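Side-chain contacts in endoglucanase EG-II (Hypocrea jecorina, PDB 3QR3), which hydrolyses internal beta-1,4-glucosidic bonds of cellulose, working as an endoglucanase with a glycosyl hydrolase family 5 catalytic domain built as a TIM barrel: residues A123-T126 and S127-Q131; T161-E164 and V165-I169; V204-P207 and D208-T212. All blocks are in the same frame, centred on the assembly; numbering follows the deposited sequence.

Interaction 1. Residues A123-T126 and S127-Q131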
loop_
_atom_site.group_PDB
_atom_site.type_symbol
_atom_site.label_atom_id
_atom_site.label_comp_id
_atom_site.label_asym_id
_atom_site.label_seq_id
_atom_site.Cartn_x
_atom_site.Cartn_y
_atom_site.Cartn_z
ATOM N N ALA A 123 20.654 7.768 3.939
ATOM C CA ALA A 123 20.896 7.135 5.237
ATOM C C ALA A 123 19.787 7.432 6.250
ATOM O O ALA A 123 19.476 6.601 7.112
ATOM C CB ALA A 123 22.249 7.546 5.798
ATOM N N GLN A 124 19.191 8.614 6.166
ATOM C CA GLN A 124 18.137 8.963 7.120
ATOM C C GLN A 124 16.854 8.157 6.831
ATOM O O GLN A 124 16.034 7.933 7.722
ATOM C CB GLN A 124 17.870 10.466 7.099
ATOM C CG GLN A 124 18.943 11.303 7.816
ATOM C CD GLN A 124 18.767 12.797 7.603
ATOM O OE1 GLN A 124 18.460 13.247 6.499
ATOM N NE2 GLN A 124 18.964 13.577 8.668
ATOM N N PHE A 125 16.704 7.723 5.582
ATOM C CA PHE A 125 15.548 6.938 5.149
ATOM C C PHE A 125 15.804 5.447 5.354
ATOM O O PHE A 125 14.918 4.724 5.800
ATOM C CB PHE A 125 15.219 7.269 3.680
ATOM C CG PHE A 125 14.025 6.531 3.117
ATOM C CD1 PHE A 125 12.798 6.543 3.769
ATOM C CD2 PHE A 125 14.123 5.877 1.892
ATOM C CE1 PHE A 125 11.693 5.875 3.224
ATOM C CE2 PHE A 125 13.032 5.213 1.342
ATOM C CZ PHE A 125 11.816 5.213 2.009
ATOM N N THR A 126 17.015 4.984 5.046
ATOM C CA THR A 126 17.316 3.562 5.206
ATOM C C THR A 126 17.322 3.224 6.701
ATOM O O THR A 126 16.994 2.109 7.107
ATOM C CB THR A 126 18.674 3.153 4.569
ATOM O OG1 THR A 126 19.737 3.836 5.239
ATOM C CG2 THR A 126 18.718 3.500 3.079
ATOM N N SER A 127 17.706 4.197 7.518
ATOM C CA SER A 127 17.647 4.046 8.970
ATOM C C SER A 127 16.232 3.703 9.458
ATOM O O SER A 127 16.057 2.905 10.382
ATOM C CB SER A 127 18.133 5.325 9.644
ATOM O OG SER A 127 17.364 5.613 10.788
ATOM N N LEU A 128 15.225 4.306 8.836
ATOM C CA LEU A 128 13.840 3.979 9.164
ATOM C C LEU A 128 13.566 2.517 8.804
ATOM O O LEU A 128 13.104 1.737 9.630
ATOM C CB LEU A 128 12.880 4.896 8.405
ATOM C CG LEU A 128 11.414 4.456 8.403
ATOM C CD1 LEU A 128 10.798 4.700 9.775
ATOM C CD2 LEU A 128 10.623 5.174 7.295
ATOM N N TRP A 129 13.892 2.139 7.575
ATOM C CA TRP A 129 13.592 0.795 7.105
ATOM C C TRP A 129 14.439 -0.283 7.774
ATOM O O TRP A 129 13.987 -1.409 7.959
ATOM C CB TRP A 129 13.661 0.714 5.579
ATOM C CG TRP A 129 12.382 1.175 4.963
ATOM C CD1 TRP A 129 12.178 2.307 4.222
ATOM C CD2 TRP A 129 11.108 0.536 5.076
ATOM N NE1 TRP A 129 10.859 2.395 3.848
ATOM C CE2 TRP A 129 10.181 1.320 4.359
ATOM C CE3 TRP A 129 10.661 -0.631 5.708
ATOM C CZ2 TRP A 129 8.828 0.975 4.257
ATOM C CZ3 TRP A 129 9.313 -0.970 5.607
ATOM C CH2 TRP A 129 8.416 -0.168 4.888
ATOM N N SER A 130 15.657 0.064 8.164
ATOM C CA SER A 130 16.516 -0.907 8.831
ATOM C C SER A 130 15.878 -1.309 10.164
ATOM O O SER A 130 15.852 -2.485 10.540
ATOM C CB SER A 130 17.914 -0.317 9.040
ATOM O OG SER A 130 18.792 -1.274 9.593
ATOM N N GLN A 131 15.337 -0.324 10.872
ATOM C CA GLN A 131 14.683 -0.587 12.143
ATOM C C GLN A 131 13.410 -1.409 11.991
ATOM O O GLN A 131 13.180 -2.345 12.754
ATOM C CB GLN A 131 14.371 0.720 12.872
ATOM C CG GLN A 131 15.612 1.481 13.293
ATOM C CD GLN A 131 15.250 2.770 13.976
ATOM O OE1 GLN A 131 14.918 2.781 15.157
ATOM N NE2 GLN A 131 15.296 3.865 13.234
#

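Interaction 2. Residues T161-E164 and V165-I169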
loop_
_atom_site.group_PDB
_atom_site.type_symbol
_atom_site.label_atom_id
_atom_site.label_comp_id
_atom_site.label_asym_id
_atom_site.label_seq_id
_atom_site.Cartn_x
_atom_site.Cartn_y
_atom_site.Cartn_z
ATOM N N THR A 161 18.187 4.971 -4.248
ATOM C CA THR A 161 17.641 5.052 -2.892
ATOM C C THR A 161 16.902 3.763 -2.568
ATOM O O THR A 161 17.109 3.148 -1.506
ATOM C CB THR A 161 16.694 6.267 -2.748
ATOM O OG1 THR A 161 17.442 7.472 -2.951
ATOM C CG2 THR A 161 16.010 6.303 -1.362
ATOM N N VAL A 162 16.040 3.343 -3.490
ATOM C CA VAL A 162 15.284 2.111 -3.294
ATOM C C VAL A 162 16.220 0.917 -3.095
ATOM O O VAL A 162 15.980 0.071 -2.229
ATOM C CB VAL A 162 14.266 1.855 -4.442
ATOM C CG1 VAL A 162 13.634 0.463 -4.315
ATOM C CG2 VAL A 162 13.171 2.940 -4.451
ATOM N N GLN A 163 17.288 0.848 -3.894
ATOM C CA GLN A 163 18.283 -0.219 -3.749
ATOM C C GLN A 163 18.923 -0.212 -2.354
ATOM O O GLN A 163 19.094 -1.260 -1.728
ATOM C CB GLN A 163 19.368 -0.104 -4.830
ATOM C CG GLN A 163 20.512 -1.106 -4.684
ATOM C CD GLN A 163 20.062 -2.551 -4.895
ATOM O OE1 GLN A 163 19.950 -3.023 -6.030
ATOM N NE2 GLN A 163 19.805 -3.260 -3.793
ATOM N N GLU A 164 19.287 0.970 -1.865
ATOM C CA GLU A 164 19.851 1.080 -0.523
ATOM C C GLU A 164 18.856 0.571 0.540
ATOM O O GLU A 164 19.235 -0.069 1.517
ATOM C CB GLU A 164 20.259 2.529 -0.218
ATOM C CG GLU A 164 21.510 3.032 -0.964
ATOM C CD GLU A 164 22.130 4.250 -0.279
ATOM O OE1 GLU A 164 21.985 4.374 0.962
ATOM O OE2 GLU A 164 22.759 5.082 -0.974
ATOM N N VAL A 165 17.580 0.862 0.355
ATOM C CA VAL A 165 16.570 0.364 1.295
ATOM C C VAL A 165 16.463 -1.162 1.250
ATOM O O VAL A 165 16.509 -1.828 2.284
ATOM C CB VAL A 165 15.196 1.007 1.043
ATOM C CG1 VAL A 165 14.114 0.333 1.891
ATOM C CG2 VAL A 165 15.267 2.497 1.362
ATOM N N VAL A 166 16.341 -1.724 0.055
ATOM C CA VAL A 166 16.299 -3.185 -0.065
ATOM C C VAL A 166 17.517 -3.836 0.605
ATOM O O VAL A 166 17.394 -4.823 1.332
ATOM C CB VAL A 166 16.195 -3.644 -1.529
ATOM C CG1 VAL A 166 16.485 -5.144 -1.637
ATOM C CG2 VAL A 166 14.805 -3.318 -2.084
ATOM N N THR A 167 18.693 -3.267 0.384
ATOM C CA THR A 167 19.895 -3.806 1.007
ATOM C C THR A 167 19.794 -3.738 2.526
ATOM O O THR A 167 20.152 -4.686 3.226
ATOM C CB THR A 167 21.154 -3.071 0.529
ATOM O OG1 THR A 167 21.204 -3.119 -0.900
ATOM C CG2 THR A 167 22.418 -3.718 1.114
ATOM N N ALA A 168 19.287 -2.620 3.037
ATOM C CA ALA A 168 19.154 -2.464 4.483
ATOM C C ALA A 168 18.178 -3.478 5.067
ATOM O O ALA A 168 18.412 -4.037 6.141
ATOM C CB ALA A 168 18.730 -1.051 4.837
ATOM N N ILE A 169 17.081 -3.712 4.359
ATOM C CA ILE A 169 16.047 -4.599 4.866
ATOM C C ILE A 169 16.586 -6.029 4.952
ATOM O O ILE A 169 16.386 -6.715 5.946
ATOM C CB ILE A 169 14.801 -4.560 3.963
ATOM C CG1 ILE A 169 14.127 -3.188 4.059
ATOM C CG2 ILE A 169 13.844 -5.687 4.317
ATOM C CD1 ILE A 169 12.935 -3.026 3.146
#

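Interaction 3. Residues V204-P207 and D208-T212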
loop_
_atom_site.group_PDB
_atom_site.type_symbol
_atom_site.label_atom_id
_atom_site.label_comp_id
_atom_site.label_asym_id
_atom_site.label_seq_id
_atom_site.Cartn_x
_atom_site.Cartn_y
_atom_site.Cartn_z
ATOM N N VAL A 204 17.263 -3.228 -9.349
ATOM C CA VAL A 204 17.371 -3.407 -7.904
ATOM C C VAL A 204 17.427 -4.894 -7.585
ATOM O O VAL A 204 16.659 -5.664 -8.125
ATOM C CB VAL A 204 16.176 -2.734 -7.170
ATOM C CG1 VAL A 204 16.196 -3.047 -5.676
ATOM C CG2 VAL A 204 16.198 -1.235 -7.398
ATOM N N THR A 205 18.351 -5.301 -6.720
ATOM C CA THR A 205 18.486 -6.705 -6.382
ATOM C C THR A 205 18.695 -6.913 -4.896
ATOM O O THR A 205 19.099 -6.002 -4.195
ATOM C CB THR A 205 19.721 -7.351 -7.081
ATOM O OG1 THR A 205 20.927 -6.711 -6.628
ATOM C CG2 THR A 205 19.610 -7.263 -8.605
ATOM N N ASN A 206 18.447 -8.135 -4.440
ATOM C CA ASN A 206 18.868 -8.583 -3.121
ATOM C C ASN A 206 20.392 -8.678 -3.097
ATOM O O ASN A 206 21.021 -8.732 -4.151
ATOM C CB ASN A 206 18.286 -9.969 -2.832
ATOM C CG ASN A 206 16.764 -9.991 -2.885
ATOM O OD1 ASN A 206 16.165 -10.724 -3.678
ATOM N ND2 ASN A 206 16.139 -9.193 -2.042
ATOM N N PRO A 207 20.987 -8.716 -1.899
ATOM C CA PRO A 207 22.443 -8.861 -1.763
ATOM C C PRO A 207 23.018 -10.006 -2.593
ATOM O O PRO A 207 24.130 -9.867 -3.112
ATOM C CB PRO A 207 22.617 -9.154 -0.275
ATOM C CG PRO A 207 21.476 -8.378 0.372
ATOM C CD PRO A 207 20.327 -8.478 -0.599
ATOM N N ASP A 208 22.287 -11.110 -2.720
ATOM C CA ASP A 208 22.787 -12.261 -3.477
ATOM C C ASP A 208 22.675 -12.080 -4.991
ATOM O O ASP A 208 22.973 -12.996 -5.748
ATOM C CB ASP A 208 22.100 -13.567 -3.029
ATOM C CG ASP A 208 20.622 -13.639 -3.427
ATOM O OD1 ASP A 208 20.115 -12.701 -4.080
ATOM O OD2 ASP A 208 19.963 -14.648 -3.087
ATOM N N GLY A 209 22.240 -10.903 -5.429
ATOM C CA GLY A 209 22.101 -10.624 -6.849
ATOM C C GLY A 209 20.772 -11.012 -7.487
ATOM O O GLY A 209 20.522 -10.686 -8.652
ATOM N N SER A 210 19.920 -11.714 -6.744
ATOM C CA SER A 210 18.603 -12.118 -7.254
ATOM C C SER A 210 17.593 -10.969 -7.180
ATOM O O SER A 210 17.856 -9.948 -6.544
ATOM C CB SER A 210 18.063 -13.323 -6.474
ATOM O OG SER A 210 17.770 -12.975 -5.125
ATOM N N THR A 211 16.445 -11.137 -7.835
ATOM C CA THR A 211 15.334 -10.197 -7.683
ATOM C C THR A 211 14.181 -10.864 -6.953
ATOM O O THR A 211 13.045 -10.360 -6.933
ATOM C CB THR A 211 14.833 -9.641 -9.030
ATOM O OG1 THR A 211 14.373 -10.716 -9.854
ATOM C CG2 THR A 211 15.935 -8.871 -9.755
ATOM N N THR A 212 14.486 -11.994 -6.330
ATOM C CA THR A 212 13.487 -12.777 -5.612
ATOM C C THR A 212 12.707 -11.941 -4.589
ATOM O O THR A 212 13.291 -11.238 -3.750
ATOM C CB THR A 212 14.140 -13.987 -4.914
ATOM O OG1 THR A 212 14.961 -14.687 -5.857
ATOM C CG2 THR A 212 13.077 -14.937 -4.357
#

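Interaction 1. Residues A123-T126 and S127-Q131
Phe125 and Trp129, one helical turn apart on helix 122-136, lie side by side and point the same way, but their rings are turned almost square to each other. The planes meet at 85°, and the centroids of the Phe125 ring and the five-membered ring of Trp129 are 5.0 Å apart. This is an offset edge-to-face pair in which the indole supplies the edge: Trp129 CD1 sits over one face of Phe125, displaced toward the rim, while Phe125 CZ lies in the plane of the indole. The closest approach is Phe125 CZ to Trp129 NE1 at 3.5 Å. Phe125 CE1 also reaches Trp129 NE1, at 3.6 Å, so the CZ/CE1 side of the ring does the touching. That nearness does not tie up the indole N-H, whose hydrogen bond goes to the carbonyl of Ile146.

The torsion of Phe125 makes the meeting possible. With CG anti to the backbone N (chi1 -179°), the ring comes back toward the following turn although its CB starts off away from it. Leu128 adds a looser apolar touch, its CD2 lying 4.3 Å from Phe125 CE1 and approaching the ring obliquely. Beneath the rings runs ordinary helical bonding, including Trp129 N to Phe125 O at 3.3 Å. On another flank, Gln131 NE2 bonds back to Ser127 O at 3.1 Å, from well above the carbonyl plane, and also reaches the carbonyl of Gly76.

Helix 155-171 packs against both rings, while Val102 and Ile104 of strand 99-104 touch Trp129. An i to i+4 aromatic pair thus forms part of the buried face of an outer helix packed against the parallel strands, the layering of a TIM barrel.

Interaction 2. Residues T161-E164 and V165-I169
The carbonyl oxygen of Gln163 is gripped twice by a single residue: Thr167 N and Thr167 OG1 both donate to it, each at 2.9 Å from Gln163 O. The two donors come from opposite faces of the carbonyl plane. The hydroxyl stands 37° above that plane, and the amide is tilted less from it. In Thr167, chi1 of -55° sets OG1 anti to the carbonyl carbon and beside its own N, back toward the preceding turn, while CG2 takes the place anti to N. With an alanine here the hydroxyl is gone, and Gln163 O would probably keep just the amide of the two donors that now grip it, while the glutamine amide would lose the group it lies across.

The Gln163 chain bends at chi2, which brings its amide obliquely across Thr167; NE2 comes within 3.2 Å of Thr167 OG1. The firm partner of that NE2 is the carbonyl of Thr205, in the loop leading to strand 214-219.

Around the helix, the valines use their branches against the preceding turn. Val165 CG2 rests 3.5 Å from Thr161 O, and Val166 CG2 lies 3.6 Å from Val162 O. The Val166 N to Val162 O bond is nearly straight at the hydrogen, 173°. Glu164 extends from a more exposed flank, where Ala168 N bonds to its carbonyl.

One side of helix 155-171 meets helix 122-136, another strand 179-182, and Gln163 reaches the loop before strand 214-219. Thr161 and Val165 face Phe125, with Trp129 also touching Val165, and Thr161 OG1 is bonded by Asn122. Val162 and Val166 lie against Leu181 of strand 179-182, and Val166 and Ile169 reach Ile179 on the same strand.

Interaction 3. Residues V204-P207 and D208-T212
Asn206 and Gly209 close a type I beta turn with a G1 bulge: Gly209 N donates to Asn206 O at 2.8 Å, from well above the carbonyl plane. A second backbone bond ties the chain together just outside the turn, Asn206 N to Ser210 O, also 2.8 Å but running nearly along the C=O direction. Both polar groups of the Asn206 backbone are therefore satisfied locally, its N-H by Ser210 and its carbonyl by Gly209.

Gly209 has positive phi (87°), where any CB would crowd the carbonyl oxygen of Asp208, so glycine suits the position. Pro207 and Asp208 occupy the two central positions, and Pro207 touches Arg170 and Asn171 of helix 155-171.

Within the same loop, Asp208 makes an Asx turn. Its chi1 of 69° places CG between its own N and carbonyl carbon, and from there OD1 faces the chain ahead and accepts from two groups of Ser210. The amide Ser210 N, which defines the Asx turn, arrives at 2.8 Å from above the carboxylate plane, while the hydroxyl comes in on the syn lone pair. Taking two hydrogen bonds would probably favour the charged form of this carboxylate.

Thr205 packs on the returning chain: its CB lies against Ser210 O at 3.2 Å, and its CG2 beside Gly209 O at 3.5 Å. The Thr205 carbonyl is taken by Gln163 NE2. Of the two bonds to Asp208 OD1, the one from Ser210 OG is the shorter, 2.6 Å.

In the fold
Interactions 1 and 2 lie on successive outer helices, 122-136 and 155-171, and join in one apolar layer, at whose more exposed margin Thr126 CG2 meets Glu164 CB at 3.8 Å. Interaction 3 is the most exposed of the three, in the loop before strand 214-219, and reaches only interaction 2, through one side-chain to backbone bond and the packing of Val204 on Val166. Its nearest atoms to interaction 1 are about 11 Å away. Chemistry follows position: an aromatic pair on the buried face of one helix, branched aliphatics with a polar flank on the next, and bonds from backbone, carboxylate and hydroxyl in the irregular loop.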